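Local coordinates for iron-regulated outer membrane protein (Neisseria meningitidis, PDB 4B7O) that probably takes up iron across the outer membrane as a TonB-dependent transporter, a beta-barrel whose lumen is filled by a plug domain, at residues G99-S104 against L246-Y251; S104-L109 against R282-V287; G135-D140 against T306-T311. All coordinates share one frame; numbering follows the deposited sequence.

Contact 1. Residues G99-S104 against L246-Y251; sequences GGNGTS and LDKRSY
Lys248 brings its NZ to OD1 of the Asn101 amide, the lysine reaching in from the barrel wall and the asparagine from a loop of the plug. The ammonium NZ of Lys248 donates to OD1 of Asn101 at 2.7 Å, lying in the carbonyl plane on a lone pair, with a C=O...donor angle of 137°. OD1 of Asn101 also receives a weak bond from N of Gly102, again at 2.7 Å. The last methylene follows the charge, CE of Lys248 standing 3.2 Å from the same OD1 of Asn101. A first torsion of -62° and a chain extended beyond CG carry the lysine across the gap between strand and loop. Beside this polar link runs an apolar one: CD1 of Leu246 packs against the backbone of Gly102, 3.5 Å from its CA. CB of Leu246 also passes ND2 of Asn101 at 4.0 Å, as the leucine runs alongside the amide.

An outer shell sets these side chains. Glu223, on the adjoining barrel strand 212-223, forms a salt bridge with NZ of Lys248 and accepts a hydrogen bond from ND2 of Asn101, which also donates to the carbonyl of Ser244. Engagement at both ends probably holds the amide against rotation. The charge of Lys248 is probably balanced mainly by Glu223, with the Asn101 carbonyl as a neutral second acceptor, in a polar junction between plug and barrel.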
ATOM      1  N   GLY A  99      13.328   5.141   0.138  1.00 38.06           N
ATOM      2  CA  GLY A  99      13.982   5.680   1.360  1.00 38.55           C
ATOM      3  C   GLY A  99      13.160   6.715   2.149  1.00 37.15           C
ATOM      4  O   GLY A  99      12.183   7.286   1.644  1.00 29.89           O
ATOM      5  N   GLY A 100      13.558   6.960   3.391  1.00 37.43           N
ATOM      6  CA  GLY A 100      12.950   8.075   4.121  1.00 38.45           C
ATOM      7  C   GLY A 100      11.863   7.612   5.046  1.00 38.28           C
ATOM      8  O   GLY A 100      11.525   6.431   5.063  1.00 43.77           O
ATOM      9  N   ASN A 101      11.304   8.525   5.824  1.00 38.23           N
ATOM     10  CA  ASN A 101      10.404   8.084   6.881  1.00 37.75           C
ATOM     11  C   ASN A 101       9.022   8.521   6.508  1.00 41.76           C
ATOM     12  O   ASN A 101       8.850   9.452   5.681  1.00 37.41           O
ATOM     13  CB  ASN A 101      10.834   8.684   8.195  1.00 38.93           C
ATOM     14  CG  ASN A 101      10.245   7.973   9.426  1.00 46.02           C
ATOM     15  OD1 ASN A 101       9.285   7.171   9.355  1.00 43.27           O
ATOM     16  ND2 ASN A 101      10.815   8.303  10.588  1.00 40.43           N
ATOM     17  N   GLY A 102       8.032   7.832   7.083  1.00 38.10           N
ATOM     18  CA  GLY A 102       6.624   8.145   6.830  1.00 38.61           C
ATOM     19  C   GLY A 102       6.294   8.165   5.344  1.00 39.47           C
ATOM     20  O   GLY A 102       6.694   7.271   4.591  1.00 39.34           O
ATOM     21  N   THR A 103       5.609   9.223   4.924  1.00 41.26           N
ATOM     22  CA  THR A 103       5.078   9.359   3.584  1.00 41.09           C
ATOM     23  C   THR A 103       6.126   9.891   2.620  1.00 41.72           C
ATOM     24  O   THR A 103       5.838  10.141   1.433  1.00 47.93           O
ATOM     25  CB  THR A 103       3.778  10.169   3.584  1.00 44.55           C
ATOM     26  OG1 THR A 103       3.927  11.332   4.420  1.00 49.16           O
ATOM     27  CG2 THR A 103       2.709   9.311   4.161  1.00 43.00           C
ATOM     28  N   SER A 104       7.343  10.038   3.129  1.00 36.49           N
ATOM     29  CA  SER A 104       8.541  10.071   2.278  1.00 45.73           C
ATOM     30  C   SER A 104       8.609   8.875   1.334  1.00 43.03           C
ATOM     31  O   SER A 104       9.171   9.013   0.248  1.00 41.22           O
ATOM     32  CB  SER A 104       9.840  10.057   3.107  1.00 41.91           C
ATOM     33  OG  SER A 104      10.145  11.360   3.593  1.00 44.32           O
ATOM     34  N   LEU A 246       9.866  11.500  12.852  1.00 36.47           N
ATOM     35  CA  LEU A 246       8.420  11.489  12.972  1.00 35.97           C
ATOM     36  C   LEU A 246       7.997  10.941  14.275  1.00 38.81           C
ATOM     37  O   LEU A 246       8.507   9.903  14.712  1.00 40.17           O
ATOM     38  CB  LEU A 246       7.797  10.638  11.878  1.00 37.83           C
ATOM     39  CG  LEU A 246       7.661  11.355  10.516  1.00 42.08           C
ATOM     40  CD1 LEU A 246       7.095  10.370   9.492  1.00 45.09           C
ATOM     41  CD2 LEU A 246       6.813  12.632  10.567  1.00 40.82           C
ATOM     42  N   ASP A 247       7.063  11.633  14.905  1.00 38.45           N
ATOM     43  CA  ASP A 247       6.413  11.080  16.044  1.00 41.78           C
ATOM     44  C   ASP A 247       5.100  10.436  15.608  1.00 39.87           C
ATOM     45  O   ASP A 247       4.112  11.131  15.402  1.00 42.45           O
ATOM     46  CB  ASP A 247       6.128  12.124  17.112  1.00 42.55           C
ATOM     47  CG  ASP A 247       5.615  11.481  18.388  1.00 49.47           C
ATOM     48  OD1 ASP A 247       5.978  10.336  18.696  1.00 63.73           O
ATOM     49  OD2 ASP A 247       4.842  12.070  19.104  1.00 57.44           O
ATOM     50  N   LYS A 248       5.094   9.114  15.502  1.00 40.25           N
ATOM     51  CA  LYS A 248       3.947   8.328  15.002  1.00 36.61           C
ATOM     52  C   LYS A 248       3.105   7.818  16.139  1.00 38.13           C
ATOM     53  O   LYS A 248       3.605   7.198  17.075  1.00 48.75           O
ATOM     54  CB  LYS A 248       4.471   7.128  14.244  1.00 33.66           C
ATOM     55  CG  LYS A 248       5.288   7.538  13.024  1.00 37.74           C
ATOM     56  CD  LYS A 248       6.075   6.338  12.555  1.00 40.42           C
ATOM     57  CE  LYS A 248       6.741   6.607  11.242  1.00 40.75           C
ATOM     58  NZ  LYS A 248       7.869   5.658  11.067  1.00 42.51           N
ATOM     59  N   ARG A 249       1.821   8.082  16.079  1.00 37.20           N
ATOM     60  CA  ARG A 249       0.909   7.537  17.066  1.00 39.17           C
ATOM     61  C   ARG A 249      -0.225   6.794  16.402  1.00 37.81           C
ATOM     62  O   ARG A 249      -0.779   7.248  15.403  1.00 38.56           O
ATOM     63  CB  ARG A 249       0.340   8.650  17.907  1.00 39.95           C
ATOM     64  CG  ARG A 249       1.433   9.193  18.783  1.00 51.50           C
ATOM     65  CD  ARG A 249       1.079  10.524  19.374  1.00 48.11           C
ATOM     66  NE  ARG A 249       2.303  11.194  19.786  1.00 50.40           N
ATOM     67  CZ  ARG A 249       2.271  12.353  20.414  1.00 50.49           C
ATOM     68  NH1 ARG A 249       1.089  12.901  20.696  1.00 53.55           N
ATOM     69  NH2 ARG A 249       3.390  12.951  20.758  1.00 46.97           N
ATOM     70  N   SER A 250      -0.570   5.650  16.944  1.00 31.37           N
ATOM     71  CA  SER A 250      -1.716   4.967  16.446  1.00 34.54           C
ATOM     72  C   SER A 250      -2.483   4.398  17.597  1.00 33.60           C
ATOM     73  O   SER A 250      -1.891   4.029  18.607  1.00 34.56           O
ATOM     74  CB  SER A 250      -1.302   3.884  15.464  1.00 33.87           C
ATOM     75  OG  SER A 250      -0.457   2.941  16.084  1.00 32.08           O
ATOM     76  N   TYR A 251      -3.803   4.380  17.472  1.00 34.43           N
ATOM     77  CA  TYR A 251      -4.599   3.593  18.379  1.00 34.55           C
ATOM     78  C   TYR A 251      -5.733   2.887  17.642  1.00 33.10           C
ATOM     79  O   TYR A 251      -6.082   3.233  16.520  1.00 33.67           O
ATOM     80  CB  TYR A 251      -5.044   4.434  19.564  1.00 36.36           C
ATOM     81  CG  TYR A 251      -6.172   5.332  19.271  1.00 39.17           C
ATOM     82  CD1 TYR A 251      -7.485   4.864  19.368  1.00 43.04           C
ATOM     83  CD2 TYR A 251      -5.957   6.654  18.953  1.00 40.40           C
ATOM     84  CE1 TYR A 251      -8.547   5.679  19.093  1.00 44.74           C
ATOM     85  CE2 TYR A 251      -7.010   7.486  18.704  1.00 43.74           C
ATOM     86  CZ  TYR A 251      -8.306   6.987  18.769  1.00 49.21           C
ATOM     87  OH  TYR A 251      -9.386   7.795  18.480  1.00 53.69           O
TER

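Contact 2. Residues S104-L109 against R282-V287; sequences SQFLTL and REEFTV
Ser104 supplies the polar link, its hydroxyl OG donating to the carbonyl O of Glu283 at 2.8 Å. The donor stands above the carbonyl plane, 47° out of it, so the bond misses the lone-pair directions. That carbonyl belongs to the middle of a type I beta turn from Arg282 to Phe285, closed by N of Phe285 on O of Arg282 at 2.8 Å.

Van der Waals packing joins the next pair. CB of Glu284 approaches the rim of the Phe106 ring near its plane, 3.6 Å from CE2 of Phe106. The carboxylate of Glu284 stands out of the ring plane beside the CE2-CZ edge, its OE1 3.7 Å from CZ of Phe106; ring and carboxylate planes are 56° apart.

Charge pairing lies just beyond: Glu284 forms a salt bridge with Arg725 and a weak hydrogen bond with His133, and Glu283 pairs with Arg279 and Arg304 while accepting a bond from Thr103, so the charges of both buried carboxylates are probably balanced.

The turn lies in the loop joining barrel strands 264-276 and 303-320, and it meets the plug just ahead of strand 107-109, the central strand of a small antiparallel sheet between 95-97 and 112-113.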
ATOM      1  N   SER A 104       7.343  10.038   3.129  1.00 36.49           N
ATOM      2  CA  SER A 104       8.541  10.071   2.278  1.00 45.73           C
ATOM      3  C   SER A 104       8.609   8.875   1.334  1.00 43.03           C
ATOM      4  O   SER A 104       9.171   9.013   0.248  1.00 41.22           O
ATOM      5  CB  SER A 104       9.840  10.057   3.107  1.00 41.91           C
ATOM      6  OG  SER A 104      10.145  11.360   3.593  1.00 44.32           O
ATOM      7  N   GLN A 105       8.049   7.732   1.769  1.00 41.29           N
ATOM      8  CA  GLN A 105       8.149   6.410   1.069  1.00 40.32           C
ATOM      9  C   GLN A 105       7.109   6.189  -0.029  1.00 42.26           C
ATOM     10  O   GLN A 105       5.902   6.459   0.142  1.00 38.27           O
ATOM     11  CB  GLN A 105       7.974   5.241   2.057  1.00 31.70           C
ATOM     12  CG  GLN A 105       9.079   5.148   3.047  1.00 37.42           C
ATOM     13  CD  GLN A 105       8.809   4.141   4.133  1.00 41.26           C
ATOM     14  OE1 GLN A 105       8.009   3.234   3.976  1.00 43.85           O
ATOM     15  NE2 GLN A 105       9.492   4.292   5.241  1.00 41.03           N
ATOM     16  N   PHE A 106       7.600   5.656  -1.136  1.00 42.37           N
ATOM     17  CA  PHE A 106       6.783   5.216  -2.247  1.00 45.82           C
ATOM     18  C   PHE A 106       6.899   3.733  -2.315  1.00 44.34           C
ATOM     19  O   PHE A 106       7.993   3.165  -2.181  1.00 46.37           O
ATOM     20  CB  PHE A 106       7.348   5.729  -3.582  1.00 45.07           C
ATOM     21  CG  PHE A 106       7.397   7.210  -3.688  1.00 46.38           C
ATOM     22  CD1 PHE A 106       6.280   7.909  -4.116  1.00 49.23           C
ATOM     23  CD2 PHE A 106       8.568   7.911  -3.365  1.00 47.74           C
ATOM     24  CE1 PHE A 106       6.302   9.286  -4.247  1.00 49.33           C
ATOM     25  CE2 PHE A 106       8.600   9.287  -3.472  1.00 53.98           C
ATOM     26  CZ  PHE A 106       7.461   9.978  -3.917  1.00 55.05           C
ATOM     27  N   LEU A 107       5.799   3.108  -2.635  1.00 40.81           N
ATOM     28  CA  LEU A 107       5.786   1.671  -2.681  1.00 40.77           C
ATOM     29  C   LEU A 107       5.560   1.147  -4.126  1.00 38.69           C
ATOM     30  O   LEU A 107       4.757   1.721  -4.862  1.00 31.72           O
ATOM     31  CB  LEU A 107       4.696   1.211  -1.745  1.00 36.82           C
ATOM     32  CG  LEU A 107       4.502  -0.291  -1.869  1.00 43.40           C
ATOM     33  CD1 LEU A 107       4.243  -0.912  -0.489  1.00 40.64           C
ATOM     34  CD2 LEU A 107       3.426  -0.636  -2.888  1.00 41.14           C
ATOM     35  N   THR A 108       6.308   0.109  -4.544  1.00 35.52           N
ATOM     36  CA  THR A 108       6.008  -0.525  -5.809  1.00 36.45           C
ATOM     37  C   THR A 108       5.851  -2.017  -5.668  1.00 34.71           C
ATOM     38  O   THR A 108       6.454  -2.676  -4.818  1.00 33.14           O
ATOM     39  CB  THR A 108       7.028  -0.177  -6.906  1.00 38.82           C
ATOM     40  OG1 THR A 108       8.316  -0.621  -6.501  1.00 37.83           O
ATOM     41  CG2 THR A 108       7.073   1.307  -7.089  1.00 38.87           C
ATOM     42  N   LEU A 109       5.016  -2.529  -6.519  1.00 33.67           N
ATOM     43  CA  LEU A 109       4.649  -3.904  -6.516  1.00 34.55           C
ATOM     44  C   LEU A 109       4.804  -4.296  -7.957  1.00 38.39           C
ATOM     45  O   LEU A 109       4.150  -3.695  -8.828  1.00 32.65           O
ATOM     46  CB  LEU A 109       3.203  -4.023  -6.092  1.00 37.43           C
ATOM     47  CG  LEU A 109       2.608  -5.422  -6.028  1.00 40.55           C
ATOM     48  CD1 LEU A 109       3.423  -6.286  -5.048  1.00 37.96           C
ATOM     49  CD2 LEU A 109       1.144  -5.293  -5.608  1.00 32.34           C
ATOM     50  N   ARG A 282       8.215  19.026  -0.041  1.00 42.77           N
ATOM     51  CA  ARG A 282       8.294  17.759  -0.759  1.00 43.16           C
ATOM     52  C   ARG A 282       8.887  16.628   0.073  1.00 40.77           C
ATOM     53  O   ARG A 282      10.109  16.455   0.132  1.00 37.71           O
ATOM     54  CB  ARG A 282       9.187  17.945  -1.959  1.00 45.46           C
ATOM     55  CG  ARG A 282       8.806  19.127  -2.823  1.00 49.07           C
ATOM     56  CD  ARG A 282      10.003  19.434  -3.682  1.00 49.19           C
ATOM     57  NE  ARG A 282       9.937  20.771  -4.185  1.00 61.11           N
ATOM     58  CZ  ARG A 282      10.033  21.861  -3.413  1.00 79.32           C
ATOM     59  NH1 ARG A 282      10.196  21.736  -2.094  1.00 90.29           N
ATOM     60  NH2 ARG A 282       9.951  23.083  -3.946  1.00 68.53           N
ATOM     61  N   GLU A 283       8.031  15.823   0.693  1.00 39.63           N
ATOM     62  CA  GLU A 283       8.542  14.841   1.618  1.00 34.57           C
ATOM     63  C   GLU A 283       9.509  13.850   0.916  1.00 36.63           C
ATOM     64  O   GLU A 283      10.389  13.326   1.555  1.00 37.16           O
ATOM     65  CB  GLU A 283       7.400  14.155   2.347  1.00 36.08           C
ATOM     66  CG  GLU A 283       6.619  15.048   3.311  1.00 42.01           C
ATOM     67  CD  GLU A 283       5.749  14.251   4.278  1.00 51.28           C
ATOM     68  OE1 GLU A 283       5.758  12.991   4.188  1.00 52.13           O
ATOM     69  OE2 GLU A 283       5.067  14.848   5.150  1.00 47.78           O
ATOM     70  N   GLU A 284       9.396  13.637  -0.392  1.00 36.76           N
ATOM     71  CA  GLU A 284      10.400  12.798  -1.107  1.00 40.34           C
ATOM     72  C   GLU A 284      11.838  13.331  -1.105  1.00 41.69           C
ATOM     73  O   GLU A 284      12.763  12.563  -1.404  1.00 43.09           O
ATOM     74  CB  GLU A 284       9.964  12.476  -2.551  1.00 43.99           C
ATOM     75  CG  GLU A 284       9.861  13.671  -3.517  1.00 44.26           C
ATOM     76  CD  GLU A 284       9.331  13.303  -4.919  1.00 49.88           C
ATOM     77  OE1 GLU A 284       9.810  12.319  -5.499  1.00 54.71           O
ATOM     78  OE2 GLU A 284       8.453  13.996  -5.483  1.00 47.01           O
ATOM     79  N   PHE A 285      12.048  14.628  -0.843  1.00 42.63           N
ATOM     80  CA  PHE A 285      13.446  15.161  -0.747  1.00 48.04           C
ATOM     81  C   PHE A 285      13.806  15.722   0.627  1.00 43.51           C
ATOM     82  O   PHE A 285      12.917  16.127   1.380  1.00 48.78           O
ATOM     83  CB  PHE A 285      13.665  16.303  -1.753  1.00 51.87           C
ATOM     84  CG  PHE A 285      13.200  16.008  -3.171  1.00 48.99           C
ATOM     85  CD1 PHE A 285      13.861  15.073  -3.973  1.00 43.65           C
ATOM     86  CD2 PHE A 285      12.126  16.740  -3.733  1.00 47.43           C
ATOM     87  CE1 PHE A 285      13.425  14.843  -5.283  1.00 43.44           C
ATOM     88  CE2 PHE A 285      11.701  16.531  -5.034  1.00 42.38           C
ATOM     89  CZ  PHE A 285      12.371  15.590  -5.817  1.00 43.40           C
ATOM     90  N   THR A 286      15.091  15.761   0.953  1.00 44.22           N
ATOM     91  CA  THR A 286      15.573  16.570   2.111  1.00 49.05           C
ATOM     92  C   THR A 286      16.162  17.911   1.617  1.00 52.21           C
ATOM     93  O   THR A 286      16.030  18.257   0.452  1.00 47.71           O
ATOM     94  CB  THR A 286      16.773  15.975   2.905  1.00 46.12           C
ATOM     95  OG1 THR A 286      17.145  14.691   2.425  1.00 44.80           O
ATOM     96  CG2 THR A 286      16.523  15.948   4.349  1.00 41.76           C
ATOM     97  N   VAL A 287      16.853  18.611   2.526  1.00 49.85           N
ATOM     98  CA  VAL A 287      17.468  19.916   2.265  1.00 55.33           C
ATOM     99  C   VAL A 287      18.714  19.734   1.391  1.00 48.83           C
ATOM    100  O   VAL A 287      19.561  18.900   1.696  1.00 48.06           O
ATOM    101  CB  VAL A 287      17.837  20.636   3.599  1.00 53.30           C
ATOM    102  CG1 VAL A 287      18.276  22.075   3.358  1.00 52.93           C
ATOM    103  CG2 VAL A 287      16.654  20.648   4.539  1.00 54.23           C
TER

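Contact 3. Residues G135-D140 against T306-T311; sequences GRFIVD and TTQSNT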
ATOM      1  N   GLY A 135       4.532   9.809  -0.809  1.00 40.99           N
ATOM      2  CA  GLY A 135       3.863   8.543  -1.100  1.00 41.77           C
ATOM      3  C   GLY A 135       2.507   8.539  -0.401  1.00 41.84           C
ATOM      4  O   GLY A 135       2.275   9.315   0.525  1.00 42.24           O
ATOM      5  N   ARG A 136       1.617   7.654  -0.823  1.00 34.96           N
ATOM      6  CA  ARG A 136       0.355   7.542  -0.146  1.00 39.00           C
ATOM      7  C   ARG A 136       0.564   6.897   1.257  1.00 41.48           C
ATOM      8  O   ARG A 136       1.502   6.134   1.470  1.00 40.87           O
ATOM      9  CB  ARG A 136      -0.600   6.757  -1.023  1.00 40.14           C
ATOM     10  CG  ARG A 136      -0.968   7.545  -2.296  1.00 41.56           C
ATOM     11  CD  ARG A 136      -1.802   6.646  -3.210  1.00 42.15           C
ATOM     12  NE  ARG A 136      -2.635   7.345  -4.189  1.00 36.04           N
ATOM     13  CZ  ARG A 136      -2.192   7.897  -5.316  1.00 38.50           C
ATOM     14  NH1 ARG A 136      -0.896   7.873  -5.659  1.00 38.93           N
ATOM     15  NH2 ARG A 136      -3.073   8.474  -6.125  1.00 48.15           N
ATOM     16  N   PHE A 137      -0.285   7.236   2.205  1.00 40.75           N
ATOM     17  CA  PHE A 137      -0.118   6.814   3.614  1.00 42.24           C
ATOM     18  C   PHE A 137      -0.013   5.284   3.741  1.00 47.79           C
ATOM     19  O   PHE A 137      -0.898   4.555   3.244  1.00 44.61           O
ATOM     20  CB  PHE A 137      -1.315   7.310   4.459  1.00 38.42           C
ATOM     21  CG  PHE A 137      -1.052   7.299   5.941  1.00 43.20           C
ATOM     22  CD1 PHE A 137      -1.209   6.111   6.712  1.00 42.63           C
ATOM     23  CD2 PHE A 137      -0.627   8.466   6.593  1.00 39.99           C
ATOM     24  CE1 PHE A 137      -0.923   6.102   8.086  1.00 39.62           C
ATOM     25  CE2 PHE A 137      -0.348   8.454   7.958  1.00 38.72           C
ATOM     26  CZ  PHE A 137      -0.499   7.279   8.710  1.00 37.79           C
ATOM     27  N   ILE A 138       1.035   4.800   4.419  1.00 40.89           N
ATOM     28  CA  ILE A 138       1.175   3.386   4.652  1.00 39.83           C
ATOM     29  C   ILE A 138       0.935   3.023   6.105  1.00 38.63           C
ATOM     30  O   ILE A 138       1.596   3.545   6.985  1.00 43.01           O
ATOM     31  CB  ILE A 138       2.572   2.871   4.287  1.00 41.94           C
ATOM     32  CG1 ILE A 138       2.865   3.132   2.810  1.00 44.19           C
ATOM     33  CG2 ILE A 138       2.583   1.383   4.555  1.00 44.41           C
ATOM     34  CD1 ILE A 138       4.310   2.924   2.363  1.00 51.55           C
ATOM     35  N   VAL A 139       0.036   2.078   6.356  1.00 42.43           N
ATOM     36  CA  VAL A 139      -0.434   1.761   7.734  1.00 40.68           C
ATOM     37  C   VAL A 139       0.660   1.222   8.675  1.00 40.76           C
ATOM     38  O   VAL A 139       1.674   0.688   8.243  1.00 41.09           O
ATOM     39  CB  VAL A 139      -1.582   0.733   7.697  1.00 42.51           C
ATOM     40  CG1 VAL A 139      -1.019  -0.640   7.346  1.00 41.22           C
ATOM     41  CG2 VAL A 139      -2.320   0.692   9.024  1.00 42.30           C
ATOM     42  N   ASP A 140       0.443   1.361   9.966  1.00 37.83           N
ATOM     43  CA  ASP A 140       1.477   1.053  10.910  1.00 41.23           C
ATOM     44  C   ASP A 140       1.221  -0.384  11.385  1.00 39.56           C
ATOM     45  O   ASP A 140       0.157  -0.701  11.882  1.00 41.22           O
ATOM     46  CB  ASP A 140       1.399   2.088  12.030  1.00 43.31           C
ATOM     47  CG  ASP A 140       2.134   1.658  13.281  1.00 50.30           C
ATOM     48  OD1 ASP A 140       3.146   0.940  13.157  1.00 49.70           O
ATOM     49  OD2 ASP A 140       1.669   2.002  14.404  1.00 49.90           O
ATOM     50  N   THR A 306      -0.028  14.404   9.712  1.00 43.24           N
ATOM     51  CA  THR A 306      -0.717  13.595   8.728  1.00 45.31           C
ATOM     52  C   THR A 306      -1.399  12.386   9.393  1.00 46.35           C
ATOM     53  O   THR A 306      -0.776  11.590  10.112  1.00 43.54           O
ATOM     54  CB  THR A 306       0.240  13.163   7.611  1.00 46.15           C
ATOM     55  OG1 THR A 306       0.966  14.312   7.182  1.00 48.81           O
ATOM     56  CG2 THR A 306      -0.562  12.628   6.400  1.00 47.23           C
ATOM     57  N   THR A 307      -2.687  12.256   9.141  1.00 45.74           N
ATOM     58  CA  THR A 307      -3.511  11.311   9.865  1.00 47.92           C
ATOM     59  C   THR A 307      -4.370  10.487   8.913  1.00 45.70           C
ATOM     60  O   THR A 307      -4.922  11.015   7.964  1.00 42.28           O
ATOM     61  CB  THR A 307      -4.443  12.062  10.818  1.00 50.44           C
ATOM     62  OG1 THR A 307      -3.654  12.982  11.585  1.00 59.38           O
ATOM     63  CG2 THR A 307      -5.166  11.088  11.739  1.00 49.67           C
ATOM     64  N   GLN A 308      -4.454   9.192   9.168  1.00 43.18           N
ATOM     65  CA  GLN A 308      -5.408   8.329   8.502  1.00 39.99           C
ATOM     66  C   GLN A 308      -6.298   7.782   9.591  1.00 38.28           C
ATOM     67  O   GLN A 308      -5.805   7.262  10.606  1.00 39.03           O
ATOM     68  CB  GLN A 308      -4.680   7.181   7.786  1.00 40.73           C
ATOM     69  CG  GLN A 308      -5.594   6.346   6.888  1.00 45.07           C
ATOM     70  CD  GLN A 308      -4.831   5.365   6.008  1.00 49.97           C
ATOM     71  OE1 GLN A 308      -4.557   5.647   4.849  1.00 51.28           O
ATOM     72  NE2 GLN A 308      -4.451   4.218   6.573  1.00 55.81           N
ATOM     73  N   SER A 309      -7.600   7.886   9.394  1.00 38.60           N
ATOM     74  CA  SER A 309      -8.589   7.399  10.360  1.00 40.56           C
ATOM     75  C   SER A 309      -9.562   6.516   9.678  1.00 38.66           C
ATOM     76  O   SER A 309      -9.895   6.744   8.532  1.00 41.56           O
ATOM     77  CB  SER A 309      -9.392   8.554  10.952  1.00 41.33           C
ATOM     78  OG  SER A 309      -8.583   9.091  11.954  1.00 56.13           O
ATOM     79  N   ASN A 310     -10.084   5.551  10.410  1.00 41.19           N
ATOM     80  CA  ASN A 310     -10.989   4.578   9.836  1.00 40.40           C
ATOM     81  C   ASN A 310     -12.077   4.199  10.822  1.00 37.95           C
ATOM     82  O   ASN A 310     -11.783   3.728  11.927  1.00 37.60           O
ATOM     83  CB  ASN A 310     -10.183   3.327   9.451  1.00 51.39           C
ATOM     84  CG  ASN A 310     -10.884   2.484   8.404  1.00 73.73           C
ATOM     85  OD1 ASN A 310     -11.876   2.924   7.788  1.00 81.36           O
ATOM     86  ND2 ASN A 310     -10.373   1.265   8.176  1.00 80.13           N
ATOM     87  N   THR A 311     -13.329   4.375  10.438  1.00 33.01           N
ATOM     88  CA  THR A 311     -14.417   3.801  11.209  1.00 33.68           C
ATOM     89  C   THR A 311     -15.087   2.701  10.412  1.00 34.61           C
ATOM     90  O   THR A 311     -15.559   2.911   9.282  1.00 35.88           O
ATOM     91  CB  THR A 311     -15.458   4.880  11.550  1.00 32.89           C
ATOM     92  OG1 THR A 311     -14.746   5.945  12.156  1.00 40.11           O
ATOM     93  CG2 THR A 311     -16.460   4.363  12.527  1.00 28.79           C
TER
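Phe137 carries this contact, laying one face of its ring against the side chain of Gln308 on the barrel wall. Before it, Gly135 and Arg136 bring the plug loop up to the strand: a backbone hydrogen bond ties Gly135 to Thr103, and the guanidinium of Arg136 leads away to the carbonyl of Asp127.

At Phe137 a first torsion of -163° directs the ring at the strand, where its face meets Gln308. CB of Gln308 sits over that face in a CH-pi contact, 3.9 Å from the Phe137 ring centroid and 16° off the ring normal, displaced somewhat toward the rim. Farther along the same glutamine the amide passes the ring obliquely, its plane at 49° to it, with NE2 of Gln308 3.8 Å from CD1 of Phe137. OE1 of Gln308 lies 3.7 Å from CB of Phe137. Elsewhere on the ring, CE2 of Phe137 lies 3.8 Å from the carbonyl O of Thr306, and CD2 of Phe137 is 4.2 Å from that threonine's methyl CG2. No hydrogen bond crosses between the segments; the contact rests on CH-pi and van der Waals packing.

Beyond the phenylalanine, Ile138 points away from the strand and, with Val139, touches Met85 of plug helix 85-88. Val139 also packs on Met271 and Asp273 of strand 264-276. The Phe137 ring additionally meets that of His275 on the same strand and touches Lys335 on strand 323-339, so it faces three consecutive barrel strands, with 303-320 in the middle.

How the contacts relate
From the N terminus, the plug loop 99-104 comes first; contact 1 joins it to barrel strand 246-259 and so closes the chain between them. Contact 2 begins at Ser104, which it shares with contact 1, and reaches on to the loop after strand 264-276; contact 3 runs from the later plug loop 135-140 to strand 303-320. All three closures cross one another, since every plug segment precedes every barrel segment and both series keep the same order. Thr103 of contact 1 joins the three, and Ser250 OG probably bonds Asp140 OD2 between contacts 1 and 3. Together they illustrate how a plug is seated against successive elements of its surrounding barrel.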